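Local coordinates for protein B-agarase (Saccharophagus degradans, PDB 4BQ2) that hydrolyses the beta-1,4 linkages of agarose as a family 50 exo-beta-agarase, probably acting from chain ends, at residues R341-F345 with L706-A710. Sequence-based numbering, arbitrary orientation.
Sequences RAAMF and LTGRA
In the catalytic module, consistent with the (beta/alpha)8 barrel expected of a family 50 glycoside hydrolase, helix 339-342 and the turn Ala342-Phe345 that continues from it meet the loop after strand 693-699, which runs parallel to strands 280-287 and 648-652. Arg341 gives an end-on grip in which two nitrogens share one acceptor, the backbone O of Thr707. NH1 lies 2.8 Å from Thr707 O, in the plane of that carbonyl, while NH2, 2.9 Å from Thr707 O, comes from above the plane. Both bonds are bent (N-H...O 147° at NH1), as expected when one atom serves two donors, yet the oxygen lies nearly in the guanidinium plane. Bends at chi2 (-64°) and chi3 bring the guanidinium round so that its NH1/NH2 end meets this oxygen. Over one guanidinium face, offset toward the rim, sits Met344 SD, 3.6 Å above the plane; the same sulfur packs 3.9 Å from Thr707 CG2. CZ and CE1 of the Phe345 ring come obliquely against the threonine hydroxyl, CZ 3.7 Å from Thr707 OG1. The type I turn, with Phe345 N bonded to Ala342 O, brings methionine and phenylalanine round to the threonine. The Thr707 hydroxyl itself pairs with Thr296 OG1, which also bonds Gly708 O. Further bonds from Arg341 to Ser136 O and Met297 O fix the guanidinium, so this buried contact ties helix 339-342 and the 706-710 loop to strand 296-301 of a small antiparallel sheet, with Leu138 and Val204 of neighbouring loops packed around it.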
# COMPACT_ATOMS: atom_id res chain seq x y z
N ARG A 341 -20.73 -12.77 -2.14
CA ARG A 341 -20.50 -11.47 -2.81
C ARG A 341 -21.80 -10.81 -3.25
O ARG A 341 -22.07 -9.65 -2.91
CB ARG A 341 -19.50 -11.63 -3.97
CG ARG A 341 -18.09 -11.98 -3.52
CD ARG A 341 -17.44 -10.86 -2.69
NE ARG A 341 -17.39 -9.55 -3.38
CZ ARG A 341 -16.70 -8.51 -2.92
NH1 ARG A 341 -15.97 -8.64 -1.80
NH2 ARG A 341 -16.70 -7.36 -3.59
N ALA A 342 -22.66 -11.55 -3.95
CA ALA A 342 -23.91 -10.96 -4.46
C ALA A 342 -24.81 -10.37 -3.38
O ALA A 342 -25.39 -9.29 -3.57
CB ALA A 342 -24.66 -11.94 -5.34
N ALA A 343 -24.92 -11.05 -2.23
CA ALA A 343 -25.79 -10.58 -1.16
C ALA A 343 -25.29 -9.30 -0.48
O ALA A 343 -26.01 -8.68 0.30
CB ALA A 343 -26.06 -11.69 -0.12
N MET A 344 -24.05 -8.89 -0.75
CA MET A 344 -23.56 -7.65 -0.15
C MET A 344 -24.21 -6.43 -0.74
O MET A 344 -24.16 -5.35 -0.14
CB MET A 344 -22.05 -7.49 -0.33
CG MET A 344 -21.24 -8.67 0.16
SD MET A 344 -19.51 -8.44 -0.32
CE MET A 344 -18.82 -9.62 0.85
N PHE A 345 -24.82 -6.58 -1.92
CA PHE A 345 -25.29 -5.40 -2.69
C PHE A 345 -26.78 -5.16 -2.65
O PHE A 345 -27.55 -6.03 -3.10
CB PHE A 345 -24.78 -5.46 -4.14
CG PHE A 345 -23.28 -5.59 -4.23
CD1 PHE A 345 -22.46 -4.45 -4.08
CD2 PHE A 345 -22.69 -6.83 -4.40
CE1 PHE A 345 -21.07 -4.58 -4.13
CE2 PHE A 345 -21.30 -6.96 -4.44
CZ PHE A 345 -20.49 -5.83 -4.31
N LEU A 706 -15.94 -0.11 -0.68
CA LEU A 706 -16.24 -0.63 0.65
C LEU A 706 -16.06 -2.16 0.75
O LEU A 706 -15.61 -2.68 1.77
CB LEU A 706 -17.69 -0.26 1.00
CG LEU A 706 -18.19 -0.63 2.40
CD1 LEU A 706 -17.62 0.27 3.47
CD2 LEU A 706 -19.70 -0.55 2.43
N THR A 707 -16.41 -2.85 -0.32
CA THR A 707 -16.37 -4.30 -0.38
C THR A 707 -15.15 -4.81 -1.11
O THR A 707 -15.13 -5.97 -1.57
CB THR A 707 -17.64 -4.86 -1.06
OG1 THR A 707 -17.85 -4.21 -2.33
CG2 THR A 707 -18.83 -4.63 -0.13
N GLY A 708 -14.12 -3.98 -1.18
CA GLY A 708 -12.86 -4.38 -1.82
C GLY A 708 -12.69 -4.05 -3.29
O GLY A 708 -13.57 -4.28 -4.11
N ARG A 709 -11.52 -3.53 -3.65
CA ARG A 709 -11.22 -3.37 -5.08
C ARG A 709 -11.11 -4.78 -5.67
O ARG A 709 -10.67 -5.71 -5.00
CB ARG A 709 -9.93 -2.56 -5.31
CG ARG A 709 -8.64 -3.26 -4.87
CD ARG A 709 -7.42 -2.35 -5.05
NE ARG A 709 -6.19 -3.00 -4.61
CZ ARG A 709 -4.96 -2.52 -4.82
NH1 ARG A 709 -4.82 -1.33 -5.43
NH2 ARG A 709 -3.90 -3.21 -4.41
N ALA A 710 -11.57 -4.93 -6.90
CA ALA A 710 -11.59 -6.24 -7.58
C ALA A 710 -10.23 -6.98 -7.57
O ALA A 710 -10.17 -8.21 -7.41
CB ALA A 710 -12.13 -6.05 -9.01